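Uncharacterized protein AF_0941 (Archaeoglobus fulgidus, PDB 1YOZ) is of unknown function and folds as a small all-helical protein of the AF0941-like family, found here as a dimer. Local coordinates at residues B[45-50]-B[110-115]; B[10-15]-B[27-32]; B[69-74]-B[103-108]. One frame throughout, in Å; residues are numbered along the deposited sequence.

In the fold
No active site or ligand is known for this all-helical chain. Contacts 1 and 3 both use helix 99-113: contact 3 sets its middle against the end of helix 57-73, and contact 1 sets its C-terminal end against the end of helix 32-51, their centres about 15 Å apart. Contact 3 is nested within the loop that contact 1 closes. Contact 2 ties helix 8-18 to the short helix 26-29 on the opposite side of the chain's centre from contacts 1 and 3, about 22 Å from contact 1 and 16 Å from contact 3, centre to centre. It touches contact 3 directly, where Leu10 CD1 packs 3.8 Å from Tyr70 CE1.

Contact 1 (B[45-50]-B[110-115]); sequences EILNLY and DRVEKE
Leu47 and Val112 make the tight end of this contact: Leu47 CD1 sits 3.4 Å from Val112 CG2, closer than usual for two methyl groups, and Leu47 CG follows at 4.0 Å from the same CG2. The rest of the valine stands further back. Val112 has a nearly eclipsed chi1 of 5°, so its placing, and with it the closeness of the pair, is doubtful. The other end is looser and partly open to solvent. There Glu115, just beyond the end of helix 99-113, brings one carboxylate oxygen, OE2, over one face of the Tyr50 ring, offset toward the rim. Glu115 OE2 is 3.6 Å from Tyr50 CD2, with ring and carboxylate planes 54° apart. The ring is presented by a chi1 of 172°, which swings CG away from the backbone N and beside the carbonyl carbon. Glu115 OE1 forms a salt bridge with Lys57, whose side chain also touches Tyr50, and Val116 packs on the tyrosine as well. With an alanine here, the carboxylate, still bridged to Lys57 through OE1, would probably lose the surface under OE2 and turn more freely. OE2 is covered yet has no polar partner in the model; an anionic oxygen over the ring face probably gains little there, so the carboxylate is likely to owe its place mainly to Lys57.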
loop_
_atom_site.group_PDB
_atom_site.type_symbol
_atom_site.label_atom_id
_atom_site.label_comp_id
_atom_site.label_asym_id
_atom_site.label_seq_id
_atom_site.Cartn_x
_atom_site.Cartn_y
_atom_site.Cartn_z
ATOM N N GLU B 45 -16.734 -3.148 -2.857
ATOM C CA GLU B 45 -16.462 -4.006 -1.673
ATOM C C GLU B 45 -16.231 -3.151 -0.426
ATOM O O GLU B 45 -16.784 -3.419 0.681
ATOM C CB GLU B 45 -15.242 -4.942 -1.899
ATOM C CG GLU B 45 -15.023 -5.839 -0.728
ATOM C CD GLU B 45 -14.023 -6.998 -0.956
ATOM O OE1 GLU B 45 -13.391 -7.091 -2.048
ATOM O OE2 GLU B 45 -13.879 -7.810 -0.004
ATOM N N ILE B 46 -15.411 -2.103 -0.601
ATOM C CA ILE B 46 -15.068 -1.193 0.495
ATOM C C ILE B 46 -16.338 -0.489 1.031
ATOM O O ILE B 46 -16.626 -0.455 2.254
ATOM C CB ILE B 46 -14.042 -0.118 0.003
ATOM C CG1 ILE B 46 -12.697 -0.802 -0.363
ATOM C CG2 ILE B 46 -13.833 0.989 1.044
ATOM C CD1 ILE B 46 -11.836 -0.020 -1.344
ATOM N N LEU B 47 -17.090 0.070 0.102
ATOM C CA LEU B 47 -18.361 0.685 0.486
ATOM C C LEU B 47 -19.239 -0.297 1.264
ATOM O O LEU B 47 -19.758 0.077 2.302
ATOM C CB LEU B 47 -19.060 1.309 -0.711
ATOM C CG LEU B 47 -18.679 2.768 -0.988
ATOM C CD1 LEU B 47 -19.314 3.207 -2.270
ATOM C CD2 LEU B 47 -19.143 3.675 0.136
ATOM N N ASN B 48 -19.322 -1.559 0.826
ATOM C CA ASN B 48 -20.124 -2.584 1.546
ATOM C C ASN B 48 -19.665 -3.012 2.940
ATOM O O ASN B 48 -20.496 -3.340 3.810
ATOM C CB ASN B 48 -20.406 -3.802 0.657
ATOM C CG ASN B 48 -21.342 -3.477 -0.471
ATOM O OD1 ASN B 48 -21.982 -2.415 -0.473
ATOM N ND2 ASN B 48 -21.420 -4.368 -1.463
ATOM N N LEU B 49 -18.347 -2.997 3.189
ATOM C CA LEU B 49 -17.830 -3.154 4.549
ATOM C C LEU B 49 -18.324 -2.050 5.485
ATOM O O LEU B 49 -18.612 -2.267 6.692
ATOM C CB LEU B 49 -16.290 -3.131 4.512
ATOM C CG LEU B 49 -15.633 -4.312 3.827
ATOM C CD1 LEU B 49 -14.068 -4.180 4.002
ATOM C CD2 LEU B 49 -16.061 -5.566 4.473
ATOM N N TYR B 50 -18.403 -0.845 4.941
ATOM C CA TYR B 50 -18.882 0.271 5.740
ATOM C C TYR B 50 -20.385 -0.025 5.965
ATOM O O TYR B 50 -20.844 -0.146 7.087
ATOM C CB TYR B 50 -18.681 1.581 4.988
ATOM C CG TYR B 50 -19.322 2.791 5.632
ATOM C CD1 TYR B 50 -18.938 3.219 6.894
ATOM C CD2 TYR B 50 -20.313 3.493 4.972
ATOM C CE1 TYR B 50 -19.532 4.301 7.479
ATOM C CE2 TYR B 50 -20.912 4.581 5.548
ATOM C CZ TYR B 50 -20.511 4.987 6.798
ATOM O OH TYR B 50 -21.107 6.104 7.376
ATOM N N ASP B 110 -12.447 9.177 -6.436
ATOM C CA ASP B 110 -12.689 10.475 -5.876
ATOM C C ASP B 110 -14.193 10.660 -5.735
ATOM O O ASP B 110 -14.651 11.184 -4.736
ATOM C CB ASP B 110 -12.055 11.543 -6.793
ATOM C CG ASP B 110 -12.029 12.897 -6.179
ATOM O OD1 ASP B 110 -11.590 13.011 -5.017
ATOM O OD2 ASP B 110 -12.444 13.856 -6.870
ATOM N N ARG B 111 -14.931 10.199 -6.742
ATOM C CA ARG B 111 -16.396 10.207 -6.809
ATOM C C ARG B 111 -17.062 9.352 -5.701
ATOM O O ARG B 111 -17.872 9.855 -4.920
ATOM C CB ARG B 111 -16.800 9.754 -8.236
ATOM C CG ARG B 111 -18.285 9.674 -8.575
ATOM C CD ARG B 111 -18.501 8.952 -9.898
ATOM N NE ARG B 111 -19.743 8.185 -9.855
ATOM C CZ ARG B 111 -20.224 7.433 -10.844
ATOM N NH1 ARG B 111 -19.571 7.309 -11.996
ATOM N NH2 ARG B 111 -21.370 6.782 -10.670
ATOM N N VAL B 112 -16.707 8.070 -5.602
ATOM C CA VAL B 112 -17.339 7.205 -4.561
ATOM C C VAL B 112 -16.882 7.494 -3.121
ATOM O O VAL B 112 -17.602 7.206 -2.144
ATOM C CB VAL B 112 -17.258 5.661 -4.907
ATOM C CG1 VAL B 112 -16.464 5.400 -6.120
ATOM C CG2 VAL B 112 -16.728 4.851 -3.757
ATOM N N GLU B 113 -15.675 8.044 -3.005
ATOM C CA GLU B 113 -15.118 8.485 -1.722
ATOM C C GLU B 113 -16.158 9.377 -1.025
ATOM O O GLU B 113 -16.445 9.164 0.152
ATOM C CB GLU B 113 -13.835 9.275 -1.965
ATOM C CG GLU B 113 -12.620 8.999 -1.073
ATOM C CD GLU B 113 -11.458 9.916 -1.428
ATOM O OE1 GLU B 113 -10.341 9.781 -0.845
ATOM O OE2 GLU B 113 -11.663 10.818 -2.279
ATOM N N LYS B 114 -16.704 10.372 -1.742
ATOM C CA LYS B 114 -17.864 11.151 -1.251
ATOM C C LYS B 114 -18.973 10.134 -0.917
ATOM O O LYS B 114 -19.422 9.407 -1.780
ATOM C CB LYS B 114 -18.320 12.217 -2.272
ATOM C CG LYS B 114 -17.260 12.579 -3.293
ATOM C CD LYS B 114 -16.888 14.051 -3.318
ATOM C CE LYS B 114 -15.671 14.269 -4.235
ATOM N NZ LYS B 114 -15.426 15.686 -4.665
ATOM N N GLU B 115 -19.374 10.057 0.342
ATOM C CA GLU B 115 -19.679 8.735 0.923
ATOM C C GLU B 115 -20.980 8.040 0.608
ATOM O O GLU B 115 -21.484 8.145 -0.503
ATOM C CB GLU B 115 -19.418 8.700 2.432
ATOM C CG GLU B 115 -18.002 8.380 2.733
ATOM C CD GLU B 115 -17.828 7.261 3.739
ATOM O OE1 GLU B 115 -17.149 7.499 4.758
ATOM O OE2 GLU B 115 -18.350 6.142 3.512
#

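Contact 2 (B[10-15]-B[27-32])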
loop_
_atom_site.group_PDB
_atom_site.type_symbol
_atom_site.label_atom_id
_atom_site.label_comp_id
_atom_site.label_asym_id
_atom_site.label_seq_id
_atom_site.Cartn_x
_atom_site.Cartn_y
_atom_site.Cartn_z
ATOM N N LEU B 10 -3.178 -4.576 -6.876
ATOM C CA LEU B 10 -1.924 -4.745 -6.124
ATOM C C LEU B 10 -1.707 -6.189 -5.691
ATOM O O LEU B 10 -0.642 -6.754 -5.905
ATOM C CB LEU B 10 -1.866 -3.766 -4.938
ATOM C CG LEU B 10 -0.621 -3.886 -4.048
ATOM C CD1 LEU B 10 0.636 -3.423 -4.733
ATOM C CD2 LEU B 10 -0.906 -3.121 -2.800
ATOM N N ASP B 11 -2.737 -6.836 -5.157
ATOM C CA ASP B 11 -2.570 -8.216 -4.723
ATOM C C ASP B 11 -2.341 -9.166 -5.899
ATOM O O ASP B 11 -1.495 -10.056 -5.813
ATOM C CB ASP B 11 -3.773 -8.711 -3.908
ATOM C CG ASP B 11 -3.864 -8.084 -2.521
ATOM O OD1 ASP B 11 -2.843 -7.828 -1.821
ATOM O OD2 ASP B 11 -4.993 -7.851 -2.115
ATOM N N ARG B 12 -3.148 -9.046 -6.956
ATOM C CA ARG B 12 -2.959 -9.940 -8.123
ATOM C C ARG B 12 -1.584 -9.751 -8.734
ATOM O O ARG B 12 -0.930 -10.715 -9.092
ATOM C CB ARG B 12 -4.005 -9.708 -9.213
ATOM C CG ARG B 12 -5.311 -10.446 -8.964
ATOM C CD ARG B 12 -6.493 -9.810 -9.690
ATOM N NE ARG B 12 -7.587 -9.711 -8.741
ATOM C CZ ARG B 12 -8.597 -10.565 -8.612
ATOM N NH1 ARG B 12 -8.718 -11.623 -9.421
ATOM N NH2 ARG B 12 -9.507 -10.334 -7.663
ATOM N N MET B 13 -1.145 -8.505 -8.884
ATOM C CA MET B 13 0.230 -8.290 -9.357
ATOM C C MET B 13 1.207 -9.075 -8.490
ATOM O O MET B 13 2.024 -9.791 -9.020
ATOM C CB MET B 13 0.664 -6.813 -9.362
ATOM C CG MET B 13 2.247 -6.643 -9.456
ATOM S SD MET B 13 2.706 -4.927 -9.310
ATOM C CE MET B 13 2.983 -4.831 -7.546
ATOM N N GLY B 14 1.102 -8.925 -7.166
ATOM C CA GLY B 14 2.021 -9.515 -6.223
ATOM C C GLY B 14 2.036 -11.031 -6.295
ATOM O O GLY B 14 3.090 -11.662 -6.103
ATOM N N GLU B 15 0.855 -11.607 -6.528
ATOM C CA GLU B 15 0.701 -13.041 -6.745
ATOM C C GLU B 15 1.446 -13.555 -7.981
ATOM O O GLU B 15 2.064 -14.622 -7.932
ATOM C CB GLU B 15 -0.772 -13.399 -6.863
ATOM C CG GLU B 15 -1.435 -13.480 -5.509
ATOM C CD GLU B 15 -2.918 -13.523 -5.588
ATOM O OE1 GLU B 15 -3.498 -13.601 -6.709
ATOM O OE2 GLU B 15 -3.519 -13.429 -4.496
ATOM N N ASP B 27 -1.380 -11.003 -18.721
ATOM C CA ASP B 27 -2.101 -10.473 -19.868
ATOM C C ASP B 27 -3.546 -10.022 -19.513
ATOM O O ASP B 27 -3.997 -8.931 -19.895
ATOM C CB ASP B 27 -2.098 -11.538 -20.977
ATOM C CG ASP B 27 -2.470 -10.981 -22.325
ATOM O OD1 ASP B 27 -1.863 -9.984 -22.755
ATOM O OD2 ASP B 27 -3.379 -11.552 -22.969
ATOM N N LYS B 28 -4.259 -10.822 -18.739
ATOM C CA LYS B 28 -5.606 -10.419 -18.336
ATOM C C LYS B 28 -5.586 -9.295 -17.305
ATOM O O LYS B 28 -6.413 -8.356 -17.361
ATOM C CB LYS B 28 -6.416 -11.598 -17.792
ATOM C CG LYS B 28 -7.648 -11.162 -16.975
ATOM C CD LYS B 28 -8.538 -12.340 -16.622
ATOM C CE LYS B 28 -9.669 -11.946 -15.685
ATOM N NZ LYS B 28 -10.362 -13.181 -15.151
ATOM N N LEU B 29 -4.652 -9.392 -16.366
ATOM C CA LEU B 29 -4.533 -8.366 -15.348
ATOM C C LEU B 29 -4.248 -6.964 -15.955
ATOM O O LEU B 29 -4.759 -5.966 -15.456
ATOM C CB LEU B 29 -3.507 -8.762 -14.275
ATOM C CG LEU B 29 -3.296 -7.828 -13.074
ATOM C CD1 LEU B 29 -4.543 -7.617 -12.232
ATOM C CD2 LEU B 29 -2.161 -8.360 -12.230
ATOM N N LEU B 30 -3.490 -6.926 -17.059
ATOM C CA LEU B 30 -2.972 -5.683 -17.631
ATOM C C LEU B 30 -3.785 -5.121 -18.781
ATOM O O LEU B 30 -3.330 -4.196 -19.484
ATOM C CB LEU B 30 -1.542 -5.884 -18.074
ATOM C CG LEU B 30 -0.564 -6.235 -16.961
ATOM C CD1 LEU B 30 0.813 -6.589 -17.560
ATOM C CD2 LEU B 30 -0.459 -5.163 -15.939
ATOM N N ASP B 31 -4.968 -5.692 -18.978
ATOM C CA ASP B 31 -6.006 -5.111 -19.816
ATOM C C ASP B 31 -6.613 -3.923 -19.077
ATOM O O ASP B 31 -7.221 -4.106 -18.041
ATOM C CB ASP B 31 -7.080 -6.147 -20.140
ATOM C CG ASP B 31 -8.162 -5.584 -21.038
ATOM O OD1 ASP B 31 -8.107 -5.759 -22.267
ATOM O OD2 ASP B 31 -9.066 -4.921 -20.517
ATOM N N GLN B 32 -6.406 -2.701 -19.600
ATOM C CA GLN B 32 -6.850 -1.485 -18.898
ATOM C C GLN B 32 -8.340 -1.411 -18.623
ATOM O O GLN B 32 -8.755 -0.826 -17.615
ATOM C CB GLN B 32 -6.347 -0.186 -19.554
ATOM C CG GLN B 32 -6.794 0.059 -21.003
ATOM C CD GLN B 32 -6.423 1.469 -21.486
ATOM O OE1 GLN B 32 -5.459 2.113 -20.991
ATOM N NE2 GLN B 32 -7.185 1.959 -22.461
#
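Leu29 meets Arg12 and Met13 with its two methyl groups, and on the 27-32 side this leucine alone makes the contact. Along that segment, Asp27 comes first and turns to Lys95, with which its OD1 forms a salt bridge. Lys28 follows; its extended chain brings NZ to 6.2 Å from Arg12 NH1, two like charges near each other without touching. Then comes Leu29, the last helical residue of helix 26-29. Its chi1 of -177° throws CG away from the backbone N, and the two methyls rest side by side on Arg12 and Met13. Leu29 CD1 lies 3.7 Å from Arg12 CB. Leu29 CD2 settles 3.5 Å from Met13 N. The leucine thus lies against the aliphatic root of the arginine, whose chain bends at chi3 and carries the guanidinium away. Met13 offers its backbone and CB, the latter 4.3 Å from Leu29 CD2, and its thioether end leads elsewhere. Leu30 leaves the helix. Asp31 N-caps the next helix, its OD2 accepting a hydrogen bond from Asn34 N, and Gln32 begins that helix. The interface is apolar and mostly buried. Phe9 and Ile16 of helix 8-18, Met38 of helix 32-51 and Leu82 of helix 75-88 all touch Leu29, which places it where three longer helices converge on the short helix 26-29.

Contact 3 (B[69-74]-B[103-108]); sequences TYVVSQ and NEIALY
This is an apolar helix-to-helix contact, partly buried, between the C-terminal end of helix 57-73 and the middle of helix 99-113. The two segments run nearly antiparallel, their axes 8.9 Å apart at an angle of 163°. Val71 carries the inner part. Its chi1 of 165° sends CG1 away from the backbone N, and both methyls then meet the isoleucine: Ile105 CG2 lies 3.7 Å from both Val71 CG1 and Val71 CG2, the two side chains crossing at about a right angle. Val71 CG1 also reaches the backbone, 3.7 Å from Ala106 N. The small side chain of Ala106 probably allows the close approach of the backbones here, where the CA atoms of Val71 and Ala106 are 5.9 Å apart. On the more exposed flank, Val72 CG1 presses on Ala106 CB at 3.5 Å, tighter than an ordinary methyl contact. Hydrophobic fit alone joins the two segments. Further in, Phe39 of helix 32-51 packs on Val71, and Phe36 of that helix on Ile105, while Ile102 and Ile109 extend the valine's setting along helix 99-113. Val71 and Ile105 thus lie where helices 32-51, 57-73 and 99-113 meet.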
loop_
_atom_site.group_PDB
_atom_site.type_symbol
_atom_site.label_atom_id
_atom_site.label_comp_id
_atom_site.label_asym_id
_atom_site.label_seq_id
_atom_site.Cartn_x
_atom_site.Cartn_y
_atom_site.Cartn_z
ATOM N N THR B 69 -4.508 7.480 -3.897
ATOM C CA THR B 69 -3.037 7.692 -4.046
ATOM C C THR B 69 -2.270 6.555 -4.735
ATOM O O THR B 69 -1.304 6.809 -5.471
ATOM C CB THR B 69 -2.377 8.202 -2.687
ATOM O OG1 THR B 69 -2.597 7.268 -1.647
ATOM C CG2 THR B 69 -3.086 9.420 -2.244
ATOM N N TYR B 70 -2.709 5.297 -4.581
ATOM C CA TYR B 70 -2.113 4.194 -5.343
ATOM C C TYR B 70 -2.356 4.417 -6.802
ATOM O O TYR B 70 -1.442 4.242 -7.617
ATOM C CB TYR B 70 -2.730 2.818 -4.975
ATOM C CG TYR B 70 -2.132 1.674 -5.774
ATOM C CD1 TYR B 70 -0.987 0.998 -5.325
ATOM C CD2 TYR B 70 -2.705 1.248 -6.973
ATOM C CE1 TYR B 70 -0.442 -0.063 -6.051
ATOM C CE2 TYR B 70 -2.129 0.188 -7.707
ATOM C CZ TYR B 70 -1.010 -0.453 -7.230
ATOM O OH TYR B 70 -0.413 -1.462 -7.944
ATOM N N VAL B 71 -3.584 4.778 -7.169
ATOM C CA VAL B 71 -3.874 4.896 -8.606
ATOM C C VAL B 71 -3.061 6.079 -9.200
ATOM O O VAL B 71 -2.378 5.933 -10.223
ATOM C CB VAL B 71 -5.360 5.020 -8.866
ATOM C CG1 VAL B 71 -5.669 5.505 -10.306
ATOM C CG2 VAL B 71 -5.998 3.636 -8.627
ATOM N N VAL B 72 -3.134 7.229 -8.561
ATOM C CA VAL B 72 -2.423 8.371 -9.148
ATOM C C VAL B 72 -0.899 8.220 -9.232
ATOM O O VAL B 72 -0.297 8.770 -10.161
ATOM C CB VAL B 72 -2.821 9.723 -8.532
ATOM C CG1 VAL B 72 -4.339 9.873 -8.430
ATOM C CG2 VAL B 72 -2.179 9.893 -7.189
ATOM N N SER B 73 -0.281 7.478 -8.300
ATOM C CA SER B 73 1.176 7.505 -8.061
ATOM C C SER B 73 1.912 6.172 -8.196
ATOM O O SER B 73 3.132 6.188 -8.314
ATOM C CB SER B 73 1.492 8.029 -6.656
ATOM O OG SER B 73 1.051 9.367 -6.457
ATOM N N GLN B 74 1.224 5.025 -8.129
ATOM C CA GLN B 74 1.902 3.735 -8.191
ATOM C C GLN B 74 1.394 2.841 -9.299
ATOM O O GLN B 74 2.107 1.944 -9.731
ATOM C CB GLN B 74 1.749 2.946 -6.877
ATOM C CG GLN B 74 2.556 3.439 -5.693
ATOM C CD GLN B 74 4.062 3.369 -5.949
ATOM O OE1 GLN B 74 4.617 2.302 -6.266
ATOM N NE2 GLN B 74 4.729 4.512 -5.807
ATOM N N ASN B 103 -6.141 8.674 -14.930
ATOM C CA ASN B 103 -6.922 9.828 -14.460
ATOM C C ASN B 103 -8.369 9.480 -14.187
ATOM O O ASN B 103 -8.910 9.920 -13.181
ATOM C CB ASN B 103 -6.805 11.075 -15.381
ATOM C CG ASN B 103 -5.359 11.457 -15.654
ATOM O OD1 ASN B 103 -4.461 11.045 -14.935
ATOM N ND2 ASN B 103 -5.128 12.250 -16.702
ATOM N N GLU B 104 -9.015 8.726 -15.083
ATOM C CA GLU B 104 -10.447 8.441 -14.898
ATOM C C GLU B 104 -10.708 7.510 -13.710
ATOM O O GLU B 104 -11.743 7.612 -13.091
ATOM C CB GLU B 104 -11.077 7.817 -16.136
ATOM C CG GLU B 104 -11.339 8.789 -17.284
ATOM C CD GLU B 104 -11.209 8.116 -18.648
ATOM O OE1 GLU B 104 -11.483 6.889 -18.752
ATOM O OE2 GLU B 104 -10.834 8.825 -19.622
ATOM N N ILE B 105 -9.792 6.577 -13.444
ATOM C CA ILE B 105 -9.923 5.667 -12.254
ATOM C C ILE B 105 -9.822 6.506 -10.965
ATOM O O ILE B 105 -10.665 6.410 -10.082
ATOM C CB ILE B 105 -8.841 4.561 -12.284
ATOM C CG1 ILE B 105 -9.051 3.589 -13.467
ATOM C CG2 ILE B 105 -8.865 3.737 -11.026
ATOM C CD1 ILE B 105 -7.794 2.721 -13.776
ATOM N N ALA B 106 -8.804 7.373 -10.885
ATOM C CA ALA B 106 -8.610 8.248 -9.689
ATOM C C ALA B 106 -9.847 9.062 -9.460
ATOM O O ALA B 106 -10.360 9.182 -8.334
ATOM C CB ALA B 106 -7.432 9.183 -9.881
ATOM N N LEU B 107 -10.309 9.668 -10.552
ATOM C CA LEU B 107 -11.476 10.517 -10.516
ATOM C C LEU B 107 -12.712 9.719 -10.091
ATOM O O LEU B 107 -13.536 10.207 -9.318
ATOM C CB LEU B 107 -11.667 11.209 -11.889
ATOM C CG LEU B 107 -10.850 12.500 -12.132
ATOM C CD1 LEU B 107 -11.060 13.014 -13.594
ATOM C CD2 LEU B 107 -11.157 13.591 -11.111
ATOM N N TYR B 108 -12.857 8.503 -10.606
ATOM C CA TYR B 108 -13.950 7.601 -10.152
ATOM C C TYR B 108 -13.900 7.319 -8.637
ATOM O O TYR B 108 -14.928 7.308 -7.947
ATOM C CB TYR B 108 -13.934 6.260 -10.940
ATOM C CG TYR B 108 -15.038 5.306 -10.541
ATOM C CD1 TYR B 108 -16.210 5.203 -11.305
ATOM C CD2 TYR B 108 -14.928 4.515 -9.394
ATOM C CE1 TYR B 108 -17.231 4.355 -10.932
ATOM C CE2 TYR B 108 -15.935 3.647 -9.014
ATOM C CZ TYR B 108 -17.097 3.554 -9.792
ATOM O OH TYR B 108 -18.130 2.688 -9.396
#